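Local atomic coordinates of coenzyme A transferase (Yersinia pestis, PDB entry 3QLI), a protein that probably transfers coenzyme A between acyl-CoA thioesters and free carboxylic acids such as acetate. Residues L42-E50 against G160-R168; I261-V271 against S291-M302. One frame throughout, in Å; residues are numbered along the deposited sequence.

Interaction 1 (L42-E50 against G160-R168)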
loop_
_atom_site.group_PDB
_atom_site.type_symbol
_atom_site.label_atom_id
_atom_site.label_comp_id
_atom_site.label_asym_id
_atom_site.label_seq_id
_atom_site.Cartn_x
_atom_site.Cartn_y
_atom_site.Cartn_z
ATOM N N LEU A 42 -17.052 -22.175 -4.704
ATOM C CA LEU A 42 -17.444 -22.283 -3.309
ATOM C C LEU A 42 -16.474 -21.513 -2.428
ATOM O O LEU A 42 -15.282 -21.442 -2.718
ATOM C CB LEU A 42 -17.481 -23.753 -2.886
ATOM C CG LEU A 42 -17.915 -24.017 -1.435
ATOM C CD1 LEU A 42 -18.964 -25.088 -1.352
ATOM C CD2 LEU A 42 -16.718 -24.392 -0.606
ATOM N N SER A 43 -16.984 -20.934 -1.343
ATOM C CA SER A 43 -16.109 -20.334 -0.342
ATOM C C SER A 43 -16.615 -20.759 1.032
ATOM O O SER A 43 -17.702 -21.328 1.155
ATOM C CB SER A 43 -16.083 -18.805 -0.473
ATOM O OG SER A 43 -15.139 -18.210 0.421
ATOM N N MET A 44 -15.819 -20.506 2.056
ATOM C CA MET A 44 -16.168 -20.916 3.404
ATOM C C MET A 44 -15.557 -19.927 4.384
ATOM O O MET A 44 -14.741 -19.095 4.002
ATOM C CB MET A 44 -15.617 -22.309 3.690
ATOM C CG MET A 44 -14.112 -22.412 3.439
ATOM S SD MET A 44 -13.496 -24.093 3.702
ATOM C CE MET A 44 -11.813 -23.944 3.091
ATOM N N GLY A 45 -15.958 -20.036 5.647
ATOM C CA GLY A 45 -15.428 -19.182 6.684
ATOM C C GLY A 45 -13.960 -19.441 6.946
ATOM O O GLY A 45 -13.378 -20.411 6.450
ATOM N N MET A 46 -13.348 -18.584 7.755
ATOM C CA MET A 46 -11.928 -18.703 8.082
ATOM C C MET A 46 -11.629 -19.501 9.349
ATOM O O MET A 46 -12.303 -19.337 10.362
ATOM C CB MET A 46 -11.306 -17.312 8.255
ATOM C CG MET A 46 -11.464 -16.372 7.078
ATOM S SD MET A 46 -10.826 -14.728 7.464
ATOM C CE MET A 46 -9.073 -15.061 7.589
ATOM N N PHE A 47 -10.620 -20.367 9.289
ATOM C CA PHE A 47 -10.191 -21.116 10.472
ATOM C C PHE A 47 -11.270 -21.963 11.143
ATOM O O PHE A 47 -11.817 -22.888 10.552
ATOM C CB PHE A 47 -9.499 -20.206 11.492
ATOM C CG PHE A 47 -8.568 -20.940 12.415
ATOM C CD1 PHE A 47 -7.500 -21.663 11.912
ATOM C CD2 PHE A 47 -8.768 -20.920 13.783
ATOM C CE1 PHE A 47 -6.647 -22.347 12.755
ATOM C CE2 PHE A 47 -7.917 -21.600 14.632
ATOM C CZ PHE A 47 -6.855 -22.315 14.118
ATOM N N ALA A 48 -11.552 -21.622 12.397
ATOM C CA ALA A 48 -12.525 -22.328 13.222
ATOM C C ALA A 48 -13.894 -22.270 12.559
ATOM O O ALA A 48 -14.758 -23.102 12.823
ATOM C CB ALA A 48 -12.578 -21.720 14.613
ATOM N N ALA A 49 -14.083 -21.260 11.719
ATOM C CA ALA A 49 -15.311 -21.067 10.955
ATOM C C ALA A 49 -15.572 -22.186 9.931
ATOM O O ALA A 49 -16.719 -22.431 9.566
ATOM C CB ALA A 49 -15.313 -19.706 10.277
ATOM N N GLU A 50 -14.517 -22.846 9.450
ATOM C CA GLU A 50 -14.694 -23.912 8.462
ATOM C C GLU A 50 -15.614 -24.962 9.079
ATOM O O GLU A 50 -15.435 -25.344 10.233
ATOM C CB GLU A 50 -13.341 -24.527 8.085
ATOM C CG GLU A 50 -12.329 -23.527 7.526
ATOM C CD GLU A 50 -10.967 -24.145 7.248
ATOM O OE1 GLU A 50 -10.669 -25.223 7.798
ATOM O OE2 GLU A 50 -10.188 -23.544 6.479
ATOM N N GLY A 160 -20.305 -15.811 14.769
ATOM C CA GLY A 160 -19.407 -16.139 15.866
ATOM C C GLY A 160 -17.985 -15.628 15.704
ATOM O O GLY A 160 -17.754 -14.416 15.709
ATOM N N VAL A 161 -17.038 -16.552 15.595
ATOM C CA VAL A 161 -15.619 -16.229 15.467
ATOM C C VAL A 161 -15.272 -15.489 14.181
ATOM O O VAL A 161 -14.254 -14.807 14.103
ATOM C CB VAL A 161 -14.726 -17.480 15.590
ATOM C CG1 VAL A 161 -14.715 -17.983 17.021
ATOM C CG2 VAL A 161 -15.192 -18.562 14.637
ATOM N N GLY A 162 -16.101 -15.655 13.161
ATOM C CA GLY A 162 -15.828 -15.020 11.891
ATOM C C GLY A 162 -16.762 -13.943 11.380
ATOM O O GLY A 162 -17.981 -14.072 11.428
ATOM N N ASN A 163 -16.162 -12.862 10.900
ATOM C CA ASN A 163 -16.874 -11.772 10.260
ATOM C C ASN A 163 -16.133 -11.668 8.940
ATOM O O ASN A 163 -16.584 -12.197 7.926
ATOM C CB ASN A 163 -16.792 -10.476 11.060
ATOM C CG ASN A 163 -17.837 -9.461 10.624
ATOM O OD1 ASN A 163 -17.913 -9.105 9.452
ATOM N ND2 ASN A 163 -18.648 -8.998 11.568
ATOM N N ASP A 164 -14.995 -10.982 8.950
ATOM C CA ASP A 164 -14.134 -10.930 7.776
ATOM C C ASP A 164 -14.931 -10.638 6.514
ATOM O O ASP A 164 -15.675 -9.663 6.441
ATOM C CB ASP A 164 -13.310 -12.218 7.635
ATOM C CG ASP A 164 -14.137 -13.475 7.835
ATOM O OD1 ASP A 164 -14.346 -13.882 8.996
ATOM O OD2 ASP A 164 -14.568 -14.063 6.825
ATOM N N TYR A 165 -14.739 -11.497 5.517
ATOM C CA TYR A 165 -15.463 -11.418 4.257
ATOM C C TYR A 165 -16.709 -12.295 4.340
ATOM O O TYR A 165 -17.566 -12.260 3.461
ATOM C CB TYR A 165 -14.583 -11.911 3.111
ATOM C CG TYR A 165 -14.076 -13.327 3.298
ATOM C CD1 TYR A 165 -14.870 -14.419 2.974
ATOM C CD2 TYR A 165 -12.807 -13.568 3.803
ATOM C CE1 TYR A 165 -14.411 -15.713 3.145
ATOM C CE2 TYR A 165 -12.339 -14.856 3.979
ATOM C CZ TYR A 165 -13.144 -15.926 3.649
ATOM O OH TYR A 165 -12.679 -17.208 3.823
ATOM N N SER A 166 -16.800 -13.079 5.411
ATOM C CA SER A 166 -17.911 -14.006 5.602
ATOM C C SER A 166 -19.271 -13.325 5.705
ATOM O O SER A 166 -20.252 -13.806 5.147
ATOM C CB SER A 166 -17.670 -14.880 6.838
ATOM O OG SER A 166 -16.586 -15.768 6.633
ATOM N N SER A 167 -19.332 -12.208 6.416
ATOM C CA SER A 167 -20.606 -11.496 6.567
ATOM C C SER A 167 -21.155 -10.955 5.243
ATOM O O SER A 167 -22.372 -10.828 5.069
ATOM C CB SER A 167 -20.493 -10.373 7.612
ATOM O OG SER A 167 -19.537 -9.404 7.213
ATOM N N ARG A 168 -20.267 -10.628 4.312
ATOM C CA ARG A 168 -20.697 -10.236 2.967
ATOM C C ARG A 168 -21.081 -11.444 2.099
ATOM O O ARG A 168 -22.130 -11.452 1.439
ATOM C CB ARG A 168 -19.581 -9.453 2.260
ATOM C CG ARG A 168 -19.804 -9.229 0.756
ATOM C CD ARG A 168 -20.974 -8.301 0.493
ATOM N NE ARG A 168 -21.208 -8.081 -0.941
ATOM C CZ ARG A 168 -20.555 -7.194 -1.688
ATOM N NH1 ARG A 168 -19.602 -6.436 -1.156
ATOM N NH2 ARG A 168 -20.847 -7.078 -2.981
HETATM O O HOH W 1 -14.920 -16.836 9.173
#
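The backbones of 42-50 and 160-168 come nearest where Gly-45, just past the end of strand 41-44, faces Ser-166 in the first turn of a helix, and where Ala-49, in a 3-10 turn, faces Gly-162. No backbone hydrogen bond joins the two. The direct bond runs from Tyr-165 OH to Met-44 O, 2.8 Å, meeting the oxygen almost head-on (C=O...O angle 165°). The same ring is crossed by Met-46: its CG lies 3.6 Å from Tyr-165 CE2, and its sulfur makes an oblique Met-aromatic contact. An extended chi2 of 175° carries that sulfur alongside the aspartate, SD 3.5 Å from Asp-164 CB. Asp-164 OD2 lies over the centre of the tyrosine ring and accepts from both OG and N of Ser-166, the latter bond capping the helix; OD1 takes a hydrogen from a water that in turn accepts from Met-46 N (2.7 Å). The carboxylate is thus held at both oxygens. At the other end Ala-48 CB meets Val-161 CG2, with Tyr-303 packed on both residues. Loops at the C-terminal ends of strands commonly form the ligand sites of parallel alpha/beta folds; this one brings Met-46 against Glu-76, a CoA-binding residue.

Interaction 2 (I261-V271 against S291-M302)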
loop_
_atom_site.group_PDB
_atom_site.type_symbol
_atom_site.label_atom_id
_atom_site.label_comp_id
_atom_site.label_asym_id
_atom_site.label_seq_id
_atom_site.Cartn_x
_atom_site.Cartn_y
_atom_site.Cartn_z
ATOM N N ILE A 261 -9.088 -1.710 21.663
ATOM C CA ILE A 261 -8.757 -2.760 20.708
ATOM C C ILE A 261 -9.418 -2.486 19.363
ATOM O O ILE A 261 -10.626 -2.267 19.290
ATOM C CB ILE A 261 -9.218 -4.155 21.202
ATOM C CG1 ILE A 261 -8.361 -4.632 22.383
ATOM C CG2 ILE A 261 -9.153 -5.189 20.059
ATOM C CD1 ILE A 261 -8.867 -5.923 23.008
ATOM N N HIS A 262 -8.607 -2.468 18.312
ATOM C CA HIS A 262 -9.098 -2.502 16.935
ATOM C C HIS A 262 -8.084 -3.326 16.166
ATOM O O HIS A 262 -7.029 -2.820 15.739
ATOM C CB HIS A 262 -9.206 -1.089 16.349
ATOM C CG HIS A 262 -9.677 -1.060 14.925
ATOM N ND1 HIS A 262 -10.928 -0.609 14.557
ATOM C CD2 HIS A 262 -9.063 -1.438 13.776
ATOM C CE1 HIS A 262 -11.059 -0.699 13.244
ATOM N NE2 HIS A 262 -9.935 -1.190 12.745
ATOM N N THR A 263 -8.397 -4.606 16.010
ATOM C CA THR A 263 -7.415 -5.578 15.583
ATOM C C THR A 263 -8.006 -6.388 14.439
ATOM O O THR A 263 -9.229 -6.466 14.299
ATOM C CB THR A 263 -7.048 -6.484 16.771
ATOM O OG1 THR A 263 -5.939 -7.322 16.418
ATOM C CG2 THR A 263 -8.264 -7.333 17.211
ATOM N N GLU A 264 -7.152 -6.964 13.599
ATOM C CA GLU A 264 -7.660 -7.875 12.574
ATOM C C GLU A 264 -8.071 -9.184 13.236
ATOM O O GLU A 264 -9.240 -9.561 13.203
ATOM C CB GLU A 264 -6.617 -8.129 11.494
ATOM C CG GLU A 264 -7.118 -9.040 10.354
ATOM C CD GLU A 264 -5.967 -9.538 9.493
ATOM O OE1 GLU A 264 -5.263 -8.700 8.897
ATOM O OE2 GLU A 264 -5.764 -10.768 9.431
ATOM N N VAL A 265 -7.110 -9.872 13.843
ATOM C CA VAL A 265 -7.419 -11.097 14.576
ATOM C C VAL A 265 -7.505 -10.844 16.089
ATOM O O VAL A 265 -6.634 -10.189 16.684
ATOM C CB VAL A 265 -6.384 -12.229 14.300
ATOM C CG1 VAL A 265 -5.040 -11.854 14.848
ATOM C CG2 VAL A 265 -6.836 -13.552 14.935
ATOM N N LEU A 266 -8.560 -11.367 16.704
ATOM C CA LEU A 266 -8.687 -11.326 18.162
ATOM C C LEU A 266 -8.056 -12.596 18.733
ATOM O O LEU A 266 -8.409 -13.709 18.321
ATOM C CB LEU A 266 -10.145 -11.234 18.592
ATOM C CG LEU A 266 -10.444 -11.054 20.089
ATOM C CD1 LEU A 266 -9.916 -9.706 20.591
ATOM C CD2 LEU A 266 -11.956 -11.148 20.346
ATOM N N ASN A 267 -7.107 -12.416 19.650
ATOM C CA ASN A 267 -6.317 -13.520 20.205
ATOM C C ASN A 267 -6.485 -13.625 21.724
ATOM O O ASN A 267 -7.010 -12.707 22.363
ATOM C CB ASN A 267 -4.831 -13.356 19.852
ATOM C CG ASN A 267 -4.204 -12.134 20.510
ATOM O OD1 ASN A 267 -4.864 -11.405 21.246
ATOM N ND2 ASN A 267 -2.916 -11.916 20.259
ATOM N N PRO A 268 -6.052 -14.747 22.309
ATOM C CA PRO A 268 -6.218 -14.926 23.759
ATOM C C PRO A 268 -5.555 -13.831 24.613
ATOM O O PRO A 268 -6.092 -13.472 25.662
ATOM C CB PRO A 268 -5.559 -16.285 24.011
ATOM C CG PRO A 268 -5.830 -17.046 22.708
ATOM C CD PRO A 268 -5.634 -15.993 21.635
ATOM N N GLY A 269 -4.419 -13.307 24.176
ATOM C CA GLY A 269 -3.759 -12.235 24.909
ATOM C C GLY A 269 -4.609 -10.982 25.018
ATOM O O GLY A 269 -4.732 -10.393 26.097
ATOM N N LEU A 270 -5.201 -10.562 23.899
ATOM C CA LEU A 270 -6.046 -9.379 23.902
ATOM C C LEU A 270 -7.278 -9.606 24.762
ATOM O O LEU A 270 -7.733 -8.705 25.465
ATOM C CB LEU A 270 -6.462 -8.992 22.472
ATOM C CG LEU A 270 -5.385 -8.305 21.626
ATOM C CD1 LEU A 270 -5.893 -8.009 20.216
ATOM C CD2 LEU A 270 -4.879 -7.025 22.320
ATOM N N VAL A 271 -7.825 -10.812 24.705
ATOM C CA VAL A 271 -9.036 -11.096 25.453
ATOM C C VAL A 271 -8.717 -11.083 26.943
ATOM O O VAL A 271 -9.553 -10.694 27.768
ATOM C CB VAL A 271 -9.644 -12.441 25.025
ATOM C CG1 VAL A 271 -10.694 -12.895 26.033
ATOM C CG2 VAL A 271 -10.246 -12.311 23.628
ATOM N N SER A 291 -14.508 -3.565 21.764
ATOM C CA SER A 291 -13.316 -4.112 21.133
ATOM C C SER A 291 -13.704 -4.637 19.753
ATOM O O SER A 291 -14.591 -5.485 19.632
ATOM C CB SER A 291 -12.724 -5.250 21.973
ATOM O OG SER A 291 -12.234 -4.782 23.219
ATOM N N VAL A 292 -13.051 -4.115 18.720
ATOM C CA VAL A 292 -13.381 -4.467 17.331
ATOM C C VAL A 292 -12.358 -5.439 16.759
ATOM O O VAL A 292 -11.144 -5.270 16.980
ATOM C CB VAL A 292 -13.457 -3.192 16.451
ATOM C CG1 VAL A 292 -13.492 -3.541 14.973
ATOM C CG2 VAL A 292 -14.683 -2.358 16.839
ATOM N N PHE A 293 -12.849 -6.461 16.042
ATOM C CA PHE A 293 -11.997 -7.455 15.388
ATOM C C PHE A 293 -12.730 -7.986 14.153
ATOM O O PHE A 293 -13.939 -7.798 14.024
ATOM C CB PHE A 293 -11.668 -8.620 16.335
ATOM C CG PHE A 293 -12.849 -9.530 16.621
ATOM C CD1 PHE A 293 -12.956 -10.769 16.002
ATOM C CD2 PHE A 293 -13.863 -9.126 17.495
ATOM C CE1 PHE A 293 -14.040 -11.607 16.250
ATOM C CE2 PHE A 293 -14.957 -9.955 17.756
ATOM C CZ PHE A 293 -15.047 -11.199 17.133
ATOM N N THR A 294 -12.010 -8.637 13.242
ATOM C CA THR A 294 -12.670 -9.184 12.054
ATOM C C THR A 294 -12.747 -10.719 12.026
ATOM O O THR A 294 -13.672 -11.275 11.444
ATOM C CB THR A 294 -12.096 -8.614 10.731
ATOM O OG1 THR A 294 -13.116 -8.643 9.727
ATOM C CG2 THR A 294 -10.868 -9.392 10.247
ATOM N N PHE A 295 -11.794 -11.396 12.659
ATOM C CA PHE A 295 -11.966 -12.819 12.973
ATOM C C PHE A 295 -11.141 -13.185 14.218
ATOM O O PHE A 295 -10.221 -12.449 14.609
ATOM C CB PHE A 295 -11.692 -13.721 11.746
ATOM C CG PHE A 295 -10.226 -13.969 11.462
ATOM C CD1 PHE A 295 -9.637 -15.178 11.816
ATOM C CD2 PHE A 295 -9.446 -13.006 10.833
ATOM C CE1 PHE A 295 -8.294 -15.424 11.560
ATOM C CE2 PHE A 295 -8.101 -13.245 10.563
ATOM C CZ PHE A 295 -7.524 -14.455 10.923
ATOM N N ALA A 296 -11.498 -14.298 14.859
ATOM C CA ALA A 296 -10.877 -14.680 16.127
ATOM C C ALA A 296 -10.259 -16.068 16.049
ATOM O O ALA A 296 -10.830 -16.968 15.446
ATOM C CB ALA A 296 -11.904 -14.647 17.234
ATOM N N MET A 297 -9.105 -16.235 16.691
ATOM C CA MET A 297 -8.441 -17.539 16.789
ATOM C C MET A 297 -7.921 -17.670 18.203
ATOM O O MET A 297 -7.467 -16.698 18.769
ATOM C CB MET A 297 -7.257 -17.624 15.813
ATOM C CG MET A 297 -7.660 -17.576 14.328
ATOM S SD MET A 297 -6.295 -18.007 13.217
ATOM C CE MET A 297 -5.254 -16.579 13.322
ATOM N N GLY A 298 -7.994 -18.860 18.784
ATOM C CA GLY A 298 -7.519 -19.026 20.150
ATOM C C GLY A 298 -7.820 -20.413 20.677
ATOM O O GLY A 298 -7.761 -21.388 19.922
ATOM N N GLN A 299 -8.146 -20.498 21.966
ATOM C CA GLN A 299 -8.498 -21.772 22.590
ATOM C C GLN A 299 -9.898 -21.722 23.200
ATOM O O GLN A 299 -10.534 -20.667 23.225
ATOM C CB GLN A 299 -7.443 -22.194 23.621
ATOM C CG GLN A 299 -6.025 -22.363 23.032
ATOM C CD GLN A 299 -5.228 -21.059 23.015
ATOM O OE1 GLN A 299 -5.298 -20.271 23.951
ATOM N NE2 GLN A 299 -4.474 -20.832 21.949
ATOM N N GLN A 300 -10.395 -22.871 23.658
ATOM C CA GLN A 300 -11.785 -22.963 24.093
ATOM C C GLN A 300 -12.161 -21.886 25.098
ATOM O O GLN A 300 -13.262 -21.333 25.047
ATOM C CB GLN A 300 -12.095 -24.333 24.695
ATOM C CG GLN A 300 -13.553 -24.456 25.113
ATOM C CD GLN A 300 -13.987 -25.891 25.359
ATOM O OE1 GLN A 300 -14.746 -26.470 24.566
ATOM N NE2 GLN A 300 -13.514 -26.474 26.463
ATOM N N GLU A 301 -11.254 -21.609 26.029
ATOM C CA GLU A 301 -11.533 -20.617 27.058
ATOM C C GLU A 301 -11.830 -19.254 26.439
ATOM O O GLU A 301 -12.723 -18.542 26.892
ATOM C CB GLU A 301 -10.364 -20.499 28.033
ATOM C CG GLU A 301 -10.334 -19.170 28.754
ATOM C CD GLU A 301 -9.506 -19.202 30.026
ATOM O OE1 GLU A 301 -8.271 -19.005 29.944
ATOM O OE2 GLU A 301 -10.099 -19.416 31.106
ATOM N N MET A 302 -11.076 -18.883 25.411
ATOM C CA MET A 302 -11.313 -17.603 24.755
ATOM C C MET A 302 -12.618 -17.633 23.960
ATOM O O MET A 302 -13.386 -16.672 23.979
ATOM C CB MET A 302 -10.157 -17.223 23.826
ATOM C CG MET A 302 -10.362 -15.862 23.180
ATOM S SD MET A 302 -9.374 -15.613 21.695
ATOM C CE MET A 302 -10.394 -16.459 20.497
#
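Leu-266 and Phe-293 meet at the tightly packed part of this contact, where short parallel strands 265-266 and 295-296 bind each other. Leu-266 N donates to Phe-295 O at 2.9 Å, in the carbonyl plane, and Leu-266 O receives Met-297 N nearly end-on. Glu-264 O is gripped twice, by Thr-294 N (2.9 Å) and Phe-295 N (3.2 Å). Val-292 bonds through its N to Ile-261 O and through its O to Thr-263 N. On one side of the strand pair Leu-266 CD2 sits over a face of Phe-293, 4.1 Å from the ring centroid in a CH-pi contact. On the other, Val-265 CG2 lies over one face of the Phe-295 ring, offset toward its rim, and 3.8 Å from Met-297 CE. Beyond the strands, Met-302 fits its CG against Val-271 CG2 (3.6 Å) and its sulfur against Pro-268.

The solvent side is formed by the side chains of Gln-299 and Glu-264, with Pro-268 between the two parts. Gln-299, bent at chi2 (87°), lays OE1 beside Pro-268 CG and gives its NE2 to Met-212 O. Glu-264 extends alongside Phe-295, with OE2 in the ring plane at its edge, 3.6 Å from CE2; OE1 is bonded to Asn-321, and an acetate ion lies close by. Glu-264 carries covalently bound CoA in a crystal structure of this protein, though none is bound to this chain here. A backbone fixed firmly through Glu-264 O thus carries a carboxylate flanked by an aromatic edge and an amide, accessible to ligand.

Overall arrangement
After two helices the chain forms its first strand, 41-44, of the parallel six-stranded sheet; interaction 1 then closes a long loop of 109 residues, bringing 160-168 back to the end of that strand. Interaction 2 closes a short loop of 19 residues farther on, between 261-271 and 291-302. The two are in series, neither nested nor crossed, yet they touch in space, their centres 14 Å apart. Val-161 O probably accepts from Ala-296 N, Asn-163 N probably donates to Thr-294 O, and Phe-47 packs on Met-297. Together they tie the N-terminal sheet to the region flanking strand 260-261, an outermost strand of the mixed sheet, and lie together beside the CoA site.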